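Local coordinates for inositol monophosphatase family protein (Staphylococcus aureus subsp. aureus MSSA476, PDB 4I3Y), which probably hydrolyses inositol monophosphates to inositol and phosphate in a magnesium-dependent reaction that lithium inhibits, at residues Y109-A114 with Y125-P130; T50-Q55 with A100-Q105; I148-P153 with E224-K229. All coordinates share one frame; numbering follows the deposited sequence.

Contact 1 of 3, residues Y109-A114 with Y125-P130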
loop_
_atom_site.group_PDB
_atom_site.type_symbol
_atom_site.label_atom_id
_atom_site.label_comp_id
_atom_site.label_asym_id
_atom_site.label_seq_id
_atom_site.Cartn_x
_atom_site.Cartn_y
_atom_site.Cartn_z
ATOM N N TYR A 109 5.073 1.447 7.440
ATOM C CA TYR A 109 5.438 0.759 8.703
ATOM C C TYR A 109 4.800 1.560 9.840
ATOM O O TYR A 109 4.467 2.708 9.646
ATOM C CB TYR A 109 6.987 0.539 8.871
ATOM C CG TYR A 109 7.733 1.836 8.922
ATOM C CD1 TYR A 109 7.948 2.508 10.140
ATOM C CD2 TYR A 109 8.126 2.480 7.764
ATOM C CE1 TYR A 109 8.567 3.754 10.199
ATOM C CE2 TYR A 109 8.772 3.733 7.826
ATOM C CZ TYR A 109 8.983 4.360 9.039
ATOM O OH TYR A 109 9.628 5.607 9.081
ATOM N N CYS A 110 4.682 0.973 11.042
ATOM C CA CYS A 110 4.023 1.613 12.131
ATOM C C CYS A 110 4.655 1.180 13.456
ATOM O O CYS A 110 5.527 0.282 13.503
ATOM C CB CYS A 110 2.506 1.240 12.097
ATOM S SG CYS A 110 2.168 -0.561 12.204
ATOM N N ILE A 111 4.238 1.845 14.520
ATOM C CA ILE A 111 4.629 1.461 15.860
ATOM C C ILE A 111 3.339 0.942 16.508
ATOM O O ILE A 111 2.297 1.604 16.408
ATOM C CB ILE A 111 5.156 2.673 16.643
ATOM C CG1 ILE A 111 6.355 3.284 15.964
ATOM C CG2 ILE A 111 5.516 2.322 18.101
ATOM C CD1 ILE A 111 6.805 4.570 16.662
ATOM N N ILE A 112 3.400 -0.239 17.127
ATOM C CA ILE A 112 2.245 -0.817 17.795
ATOM C C ILE A 112 2.367 -0.829 19.348
ATOM O O ILE A 112 3.347 -1.375 19.943
ATOM C CB ILE A 112 1.902 -2.240 17.271
ATOM C CG1 ILE A 112 1.744 -2.170 15.741
ATOM C CG2 ILE A 112 0.631 -2.806 17.957
ATOM C CD1 ILE A 112 1.445 -3.496 15.036
ATOM N N LEU A 113 1.342 -0.292 20.001
ATOM C CA LEU A 113 1.310 -0.348 21.498
ATOM C C LEU A 113 -0.023 -0.781 21.995
ATOM O O LEU A 113 -1.045 -0.342 21.452
ATOM C CB LEU A 113 1.565 1.039 22.115
ATOM C CG LEU A 113 3.015 1.404 22.297
ATOM C CD1 LEU A 113 3.155 2.913 22.577
ATOM C CD2 LEU A 113 3.715 0.550 23.378
ATOM N N ALA A 114 -0.049 -1.602 23.052
ATOM C CA ALA A 114 -1.314 -2.024 23.622
ATOM C C ALA A 114 -1.117 -2.278 25.133
ATOM O O ALA A 114 -0.121 -2.918 25.551
ATOM C CB ALA A 114 -1.851 -3.281 22.929
ATOM N N TYR A 125 -2.699 1.398 20.279
ATOM C CA TYR A 125 -2.116 2.400 19.438
ATOM C C TYR A 125 -1.460 1.744 18.233
ATOM O O TYR A 125 -0.678 0.788 18.417
ATOM C CB TYR A 125 -0.997 3.183 20.200
ATOM C CG TYR A 125 -1.540 3.880 21.425
ATOM C CD1 TYR A 125 -2.188 5.120 21.316
ATOM C CD2 TYR A 125 -1.507 3.249 22.665
ATOM C CE1 TYR A 125 -2.751 5.729 22.436
ATOM C CE2 TYR A 125 -2.103 3.798 23.771
ATOM C CZ TYR A 125 -2.686 5.056 23.660
ATOM O OH TYR A 125 -3.196 5.600 24.769
ATOM N N VAL A 126 -1.746 2.307 17.037
ATOM C CA VAL A 126 -1.045 2.003 15.788
ATOM C C VAL A 126 -0.618 3.317 15.149
ATOM O O VAL A 126 -1.451 4.085 14.624
ATOM C CB VAL A 126 -1.855 1.161 14.788
ATOM C CG1 VAL A 126 -0.974 0.872 13.555
ATOM C CG2 VAL A 126 -2.313 -0.165 15.425
ATOM N N TYR A 127 0.684 3.583 15.212
ATOM C CA TYR A 127 1.170 4.868 14.698
ATOM C C TYR A 127 1.758 4.677 13.344
ATOM O O TYR A 127 2.925 4.196 13.234
ATOM C CB TYR A 127 2.227 5.531 15.636
ATOM C CG TYR A 127 2.596 6.962 15.251
ATOM C CD1 TYR A 127 1.734 7.758 14.472
ATOM C CD2 TYR A 127 3.810 7.540 15.704
ATOM C CE1 TYR A 127 2.078 9.049 14.119
ATOM C CE2 TYR A 127 4.183 8.842 15.342
ATOM C CZ TYR A 127 3.314 9.575 14.563
ATOM O OH TYR A 127 3.661 10.834 14.235
ATOM N N ASP A 128 0.998 5.101 12.333
ATOM C CA ASP A 128 1.504 5.120 10.956
ATOM C C ASP A 128 2.390 6.345 10.821
ATOM O O ASP A 128 1.906 7.437 10.494
ATOM C CB ASP A 128 0.313 5.188 10.031
ATOM C CG ASP A 128 0.689 5.244 8.555
ATOM O OD1 ASP A 128 1.819 5.463 8.193
ATOM O OD2 ASP A 128 -0.216 5.101 7.753
ATOM N N TYR A 129 3.675 6.172 11.132
ATOM C CA TYR A 129 4.550 7.320 11.267
ATOM C C TYR A 129 4.820 7.969 9.883
ATOM O O TYR A 129 4.793 9.200 9.777
ATOM C CB TYR A 129 5.848 6.992 12.007
ATOM C CG TYR A 129 6.913 8.037 11.739
ATOM C CD1 TYR A 129 6.891 9.258 12.417
ATOM C CD2 TYR A 129 7.866 7.845 10.768
ATOM C CE1 TYR A 129 7.815 10.236 12.147
ATOM C CE2 TYR A 129 8.798 8.813 10.489
ATOM C CZ TYR A 129 8.748 10.003 11.205
ATOM O OH TYR A 129 9.603 10.998 10.933
ATOM N N PRO A 130 5.052 7.162 8.822
ATOM C CA PRO A 130 5.357 7.819 7.516
ATOM C C PRO A 130 4.241 8.785 7.089
ATOM O O PRO A 130 4.508 9.793 6.396
ATOM C CB PRO A 130 5.474 6.637 6.537
ATOM C CG PRO A 130 5.924 5.499 7.441
ATOM C CD PRO A 130 5.116 5.687 8.708
#

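Contact 2 of 3, residues T50-Q55 with A100-Q105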
loop_
_atom_site.group_PDB
_atom_site.type_symbol
_atom_site.label_atom_id
_atom_site.label_comp_id
_atom_site.label_asym_id
_atom_site.label_seq_id
_atom_site.Cartn_x
_atom_site.Cartn_y
_atom_site.Cartn_z
ATOM N N THR A 50 16.438 -3.161 13.007
ATOM C CA THR A 50 17.360 -2.038 12.835
ATOM C C THR A 50 17.550 -1.283 14.148
ATOM O O THR A 50 16.922 -1.594 15.158
ATOM C CB THR A 50 16.838 -1.029 11.794
ATOM O OG1 THR A 50 15.699 -0.332 12.324
ATOM C CG2 THR A 50 16.485 -1.765 10.447
ATOM N N ASN A 51 18.413 -0.285 14.092
ATOM C CA ASN A 51 18.648 0.615 15.185
ATOM C C ASN A 51 17.392 1.408 15.459
ATOM O O ASN A 51 17.171 1.824 16.593
ATOM C CB ASN A 51 19.771 1.561 14.810
ATOM C CG ASN A 51 19.366 2.493 13.697
ATOM O OD1 ASN A 51 19.288 3.714 13.902
ATOM N ND2 ASN A 51 19.086 1.944 12.514
ATOM N N VAL A 52 16.549 1.603 14.433
ATOM C CA VAL A 52 15.276 2.289 14.644
ATOM C C VAL A 52 14.373 1.440 15.569
ATOM O O VAL A 52 13.831 1.945 16.583
ATOM C CB VAL A 52 14.557 2.605 13.323
ATOM C CG1 VAL A 52 13.191 3.266 13.571
ATOM C CG2 VAL A 52 15.445 3.427 12.367
ATOM N N ASP A 53 14.170 0.167 15.208
ATOM C CA ASP A 53 13.407 -0.742 16.070
ATOM C C ASP A 53 13.979 -0.696 17.505
ATOM O O ASP A 53 13.235 -0.514 18.462
ATOM C CB ASP A 53 13.484 -2.224 15.595
ATOM C CG ASP A 53 13.130 -2.430 14.124
ATOM O OD1 ASP A 53 13.897 -1.946 13.221
ATOM O OD2 ASP A 53 12.073 -3.103 13.880
ATOM N N LYS A 54 15.289 -0.943 17.644
ATOM C CA LYS A 54 15.955 -1.055 18.972
ATOM C C LYS A 54 15.890 0.207 19.844
ATOM O O LYS A 54 15.475 0.130 21.027
ATOM C CB LYS A 54 17.386 -1.495 18.795
ATOM C CG LYS A 54 17.525 -2.884 18.154
ATOM C CD LYS A 54 18.992 -3.313 18.224
ATOM C CE LYS A 54 19.188 -4.808 18.155
ATOM N NZ LYS A 54 19.555 -5.157 16.749
ATOM N N GLN A 55 16.182 1.367 19.257
ATOM C CA GLN A 55 16.009 2.654 19.981
ATOM C C GLN A 55 14.576 3.012 20.416
ATOM O O GLN A 55 14.339 3.425 21.577
ATOM C CB GLN A 55 16.554 3.811 19.164
ATOM C CG GLN A 55 18.067 3.850 19.113
ATOM C CD GLN A 55 18.660 3.992 20.517
ATOM O OE1 GLN A 55 19.375 3.099 20.993
ATOM N NE2 GLN A 55 18.304 5.081 21.209
ATOM N N ALA A 100 10.627 -4.701 7.313
ATOM C CA ALA A 100 11.077 -4.902 5.930
ATOM C C ALA A 100 10.704 -3.670 5.111
ATOM O O ALA A 100 11.517 -3.161 4.385
ATOM C CB ALA A 100 10.499 -6.212 5.313
ATOM N N ASN A 101 9.472 -3.159 5.283
ATOM C CA ASN A 101 9.044 -1.956 4.570
ATOM C C ASN A 101 9.836 -0.750 5.029
ATOM O O ASN A 101 10.171 0.106 4.216
ATOM C CB ASN A 101 7.554 -1.668 4.822
ATOM C CG ASN A 101 6.655 -2.577 4.056
ATOM O OD1 ASN A 101 7.089 -3.263 3.112
ATOM N ND2 ASN A 101 5.404 -2.633 4.462
ATOM N N LEU A 102 10.098 -0.630 6.326
ATOM C CA LEU A 102 11.034 0.456 6.770
ATOM C C LEU A 102 12.357 0.456 6.018
ATOM O O LEU A 102 12.801 1.510 5.519
ATOM C CB LEU A 102 11.283 0.364 8.304
ATOM C CG LEU A 102 12.433 1.219 8.865
ATOM C CD1 LEU A 102 12.170 2.664 8.578
ATOM C CD2 LEU A 102 12.724 1.001 10.337
ATOM N N VAL A 103 12.995 -0.723 5.915
ATOM C CA VAL A 103 14.329 -0.851 5.338
ATOM C C VAL A 103 14.266 -0.627 3.843
ATOM O O VAL A 103 15.063 0.148 3.294
ATOM C CB VAL A 103 14.964 -2.265 5.666
ATOM C CG1 VAL A 103 16.222 -2.550 4.848
ATOM C CG2 VAL A 103 15.297 -2.402 7.143
ATOM N N LYS A 104 13.359 -1.349 3.163
ATOM C CA LYS A 104 13.255 -1.258 1.688
ATOM C C LYS A 104 12.568 0.019 1.194
ATOM O O LYS A 104 12.837 0.481 0.088
ATOM C CB LYS A 104 12.543 -2.497 1.101
ATOM C CG LYS A 104 13.243 -3.818 1.395
ATOM C CD LYS A 104 14.654 -3.880 0.790
ATOM C CE LYS A 104 15.474 -5.048 1.398
ATOM N NZ LYS A 104 16.764 -5.243 0.662
ATOM N N GLN A 105 11.650 0.592 1.976
ATOM C CA GLN A 105 10.837 1.631 1.400
ATOM C C GLN A 105 10.780 2.914 2.198
ATOM O O GLN A 105 10.316 3.965 1.667
ATOM C CB GLN A 105 9.396 1.135 1.206
ATOM C CG GLN A 105 9.210 -0.204 0.431
ATOM C CD GLN A 105 7.719 -0.360 0.070
ATOM O OE1 GLN A 105 6.987 -1.233 0.623
ATOM N NE2 GLN A 105 7.237 0.547 -0.773
#

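Contact 3 of 3, residues I148-P153 with E224-K229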
loop_
_atom_site.group_PDB
_atom_site.type_symbol
_atom_site.label_atom_id
_atom_site.label_comp_id
_atom_site.label_asym_id
_atom_site.label_seq_id
_atom_site.Cartn_x
_atom_site.Cartn_y
_atom_site.Cartn_z
ATOM N N ILE A 148 -9.773 12.146 14.752
ATOM C CA ILE A 148 -11.064 11.990 14.085
ATOM C C ILE A 148 -11.630 10.620 14.513
ATOM O O ILE A 148 -10.938 9.653 14.395
ATOM C CB ILE A 148 -10.904 12.152 12.573
ATOM C CG1 ILE A 148 -10.653 13.664 12.230
ATOM C CG2 ILE A 148 -12.097 11.574 11.845
ATOM C CD1 ILE A 148 -9.645 13.970 11.111
ATOM N N LYS A 149 -12.879 10.527 15.013
ATOM C CA LYS A 149 -13.414 9.293 15.595
ATOM C C LYS A 149 -13.811 8.310 14.482
ATOM O O LYS A 149 -14.493 8.696 13.542
ATOM C CB LYS A 149 -14.609 9.554 16.561
ATOM C CG LYS A 149 -15.068 8.373 17.441
ATOM C CD LYS A 149 -16.184 8.825 18.436
ATOM C CE LYS A 149 -16.660 7.701 19.362
ATOM N NZ LYS A 149 -17.003 6.489 18.546
ATOM N N MET A 150 -13.340 7.068 14.582
ATOM C CA MET A 150 -13.711 5.995 13.674
ATOM C C MET A 150 -15.039 5.358 14.083
ATOM O O MET A 150 -15.318 5.243 15.288
ATOM C CB MET A 150 -12.595 4.941 13.698
ATOM C CG MET A 150 -11.230 5.468 13.279
ATOM S SD MET A 150 -9.795 4.369 13.606
ATOM C CE MET A 150 -10.082 3.201 12.256
ATOM N N GLU A 151 -15.834 4.875 13.118
ATOM C CA GLU A 151 -17.067 4.148 13.448
ATOM C C GLU A 151 -17.085 2.779 12.752
ATOM O O GLU A 151 -16.343 2.556 11.789
ATOM C CB GLU A 151 -18.354 4.934 13.087
ATOM C CG GLU A 151 -18.570 6.327 13.725
ATOM C CD GLU A 151 -18.648 6.310 15.222
ATOM O OE1 GLU A 151 -18.891 5.278 15.844
ATOM O OE2 GLU A 151 -18.420 7.349 15.829
ATOM N N GLU A 152 -17.946 1.873 13.202
ATOM C CA GLU A 152 -17.983 0.552 12.590
ATOM C C GLU A 152 -18.110 0.698 11.035
ATOM O O GLU A 152 -18.951 1.514 10.535
ATOM C CB GLU A 152 -19.113 -0.316 13.218
ATOM C CG GLU A 152 -19.331 -1.641 12.456
ATOM C CD GLU A 152 -20.679 -2.305 12.751
ATOM O OE1 GLU A 152 -21.386 -1.759 13.616
ATOM O OE2 GLU A 152 -21.039 -3.336 12.116
ATOM N N PRO A 153 -17.266 -0.020 10.261
ATOM C CA PRO A 153 -17.356 0.077 8.784
ATOM C C PRO A 153 -18.689 -0.461 8.215
ATOM O O PRO A 153 -19.326 -1.263 8.913
ATOM C CB PRO A 153 -16.209 -0.808 8.303
ATOM C CG PRO A 153 -15.861 -1.740 9.441
ATOM C CD PRO A 153 -16.281 -1.045 10.713
ATOM N N GLU A 224 -12.956 -4.931 19.012
ATOM C CA GLU A 224 -14.096 -4.800 19.932
ATOM C C GLU A 224 -14.880 -3.482 19.715
ATOM O O GLU A 224 -16.099 -3.497 19.555
ATOM C CB GLU A 224 -13.570 -4.841 21.365
ATOM C CG GLU A 224 -14.651 -4.663 22.424
ATOM C CD GLU A 224 -14.172 -5.096 23.787
ATOM O OE1 GLU A 224 -13.009 -5.484 23.937
ATOM O OE2 GLU A 224 -14.990 -5.027 24.714
ATOM N N LEU A 225 -14.178 -2.343 19.640
ATOM C CA LEU A 225 -14.892 -1.059 19.648
ATOM C C LEU A 225 -15.550 -0.777 18.294
ATOM O O LEU A 225 -16.529 -0.039 18.218
ATOM C CB LEU A 225 -13.953 0.086 20.048
ATOM C CG LEU A 225 -13.340 0.009 21.468
ATOM C CD1 LEU A 225 -12.721 1.341 21.796
ATOM C CD2 LEU A 225 -14.372 -0.437 22.547
ATOM N N LEU A 226 -15.005 -1.348 17.223
ATOM C CA LEU A 226 -15.543 -1.110 15.883
ATOM C C LEU A 226 -16.315 -2.329 15.326
ATOM O O LEU A 226 -16.592 -2.378 14.133
ATOM C CB LEU A 226 -14.380 -0.728 14.919
ATOM C CG LEU A 226 -13.659 0.579 15.298
ATOM C CD1 LEU A 226 -12.272 0.688 14.653
ATOM C CD2 LEU A 226 -14.539 1.797 15.017
ATOM N N ASN A 227 -16.636 -3.319 16.184
ATOM C CA ASN A 227 -17.476 -4.454 15.759
ATOM C C ASN A 227 -16.852 -5.293 14.625
ATOM O O ASN A 227 -17.555 -5.717 13.669
ATOM C CB ASN A 227 -18.905 -3.998 15.401
ATOM C CG ASN A 227 -19.908 -5.149 15.485
ATOM O OD1 ASN A 227 -19.613 -6.157 16.138
ATOM N ND2 ASN A 227 -21.064 -5.053 14.776
ATOM N N LEU A 228 -15.540 -5.524 14.723
ATOM C CA LEU A 228 -14.825 -6.381 13.743
ATOM C C LEU A 228 -14.695 -7.745 14.328
ATOM O O LEU A 228 -14.700 -7.842 15.546
ATOM C CB LEU A 228 -13.391 -5.849 13.506
ATOM C CG LEU A 228 -13.254 -4.352 13.132
ATOM C CD1 LEU A 228 -11.802 -3.955 12.973
ATOM C CD2 LEU A 228 -14.074 -3.979 11.888
ATOM N N LYS A 229 -14.541 -8.789 13.499
ATOM C CA LYS A 229 -14.195 -10.116 13.989
ATOM C C LYS A 229 -12.695 -10.258 14.002
ATOM O O LYS A 229 -12.041 -9.982 12.969
ATOM C CB LYS A 229 -14.785 -11.225 13.091
ATOM C CG LYS A 229 -16.282 -11.157 12.955
ATOM C CD LYS A 229 -16.970 -11.424 14.285
ATOM C CE LYS A 229 -18.478 -11.529 14.135
ATOM N NZ LYS A 229 -19.136 -11.537 15.478
#

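Contact 1 of 3, residues Y109-A114 with Y125-P130
Tyr109 meets Pro130 just ahead of the paired strands. Pro130 CG lies over one face of the Tyr109 ring, 3.7 Å from its centroid and set toward the rim, a CH-pi contact. With CG between the backbone N and the carbonyl carbon (chi1 62°), the ring swings back to Pro130 and runs alongside Tyr129. Tyr109 OH reaches the edge of that second ring, 3.3 Å from Tyr129 CD2. At Cys110 the backbone comes close: CA makes a CA-H...O contact with Tyr127 O. Its sulfur rests against a methyl of Val126, SG to CG1 3.7 Å. Ile111 and Tyr127 form a hydrogen-bonded antiparallel pair. The bond from Tyr127 N to Ile111 O is nearly straight (2.8 Å, 173°). The return bond, Ile111 N to Tyr127 O, is more bent, at 150°. This is the hairpin of strands 110-117 and 120-128, buried in the middle of the large mixed sheet. Strand 89-97 flanks it on one edge and strand 133-138 on the other. Ile112 faces Val126 in a non-hydrogen-bonded pair, and both side chains touch Ala218. Leu113 pairs with Tyr125 through two backbone bonds, Leu113 N to Tyr125 O at 2.8 Å and Tyr125 N to Leu113 O at 2.7 Å. Leu113 CB packs on Tyr125 CD2 at 3.8 Å. The hydroxyl of that tyrosine is bonded to Asp16 of helix 12-35.

Contact 2 of 3, residues T50-Q55 with A100-Q105
Leu102 sends one methyl, CD2, into the start of helix 51-67, where it meets both Thr50 and Val52. Its side chain crosses each of them at a slant. CD2 lies 3.8 Å from Thr50 OG1 and 3.9 Å from Val52 CB. Leu102 CG points opposite its backbone N (chi1 168°), which extends the branch toward the other helix. Thr50 and Val103 instead slide past each other in opposite directions. Their methyls touch, Thr50 CG2 to Val103 CG2 at 3.6 Å. No hydrogen bond joins the two segments; the contact is small and rests on a few van der Waals touches, mostly between methyl-bearing side chains. Thr50 OG1 also bonds within its own helix end. Thr50 is the N-cap and forms a capping box with Asp53. Asp53 OD1 accepts twice: from Thr50 N at 2.8 Å, met from above the carboxylate plane, and from Thr50 OG1 at 2.6 Å, nearly along the C-O axis. A weak bond from Val52 N to Thr50 OG1 completes the cap. The box, with Thr99 bonded to OD2, helps hold the carboxylate in place. Asn101 and Lys104 bond to Arg186 and Asp160 of the second subunit. Ile96 of strand 89-97 packs against Val52, Asp53 and Leu102. Helix 12-35 adds Leu33 against Val52 and Ile34 against Leu102, while Leu48 of strand 48-50 touches Val103.

Contact 3 of 3, residues I148-P153 with E224-K229
This is a mixed contact, apolar in its middle and polar on its more exposed side, between the chain leaving an edge strand and the chain leaving a helix. Met150, Glu152 and Pro153 meet Leu226, Asn227 and Leu228. Strand 148-150 is an outermost strand of the large mixed sheet within this chain. Helix 219-225 ends at the other segment. The contact joins the chain after that edge strand to the turn that leads into strand 229-232 of the second sheet. Leu226 is its centre and the first residue to leave helical geometry. Its CD2 methyl sits against the backbone, 3.5 Å from Met150 O and 3.5 Å from Glu151 C. The same methyl touches Met150 CB at 3.9 Å, with the two side chains crossing at about a right angle. Leu226 CG lies opposite its own carbonyl carbon (chi1 -63°), which turns the methyls toward the strand. Pro153 and Leu228 also cross at about a right angle, Pro153 CG to Leu228 CD2 at 3.8 Å. Ala199 of helix 191-200 lies against Met150, Leu226 and Leu228. The extended chain of Glu152 lays its CB and CG against the Leu226 carbonyl, CG to O 3.3 Å. Beyond it, Glu152 and Asn227 run side by side in the same direction. The carboxylate and amide planes are 82° apart. The one hydrogen bond across the segments is weak, from Asn227 ND2 to Glu152 OE2 at 3.2 Å and 140°. That same oxygen also has a salt bridge to Lys251. The chemistry implies that Leu226 gives the largest share of the contact, with Glu152 next, partly through its aliphatic carbons. The weak Asn227 bond adds little, and the carboxylate is probably tied mainly to Lys251.

Contacts 1 and 2 touch directly, Tyr109 CZ to Leu102 CD1 at 3.6 Å, and their centres are about 13 Å apart. Helix 99-105 runs on to strand 110-117, so they adjoin in the chain as well. Both are near the magnesium site, to which Glu76, Asp94 and Ile96 belong. A bound magnesium ion lies about 4 Å from the side chain of Asp53 in contact 2, and one lies about 7 Å from that of Ile112 in contact 1. A phosphate ion, probably from the crystallisation liquor, is also about 4 Å from the Asp53 side chain and may mark the substrate pocket. Contact 3 reaches the same large sheet as contact 1, centres about 17 Å apart without touching. Contact 2 lies across the chain's centre from contact 3, centres about 29 Å apart.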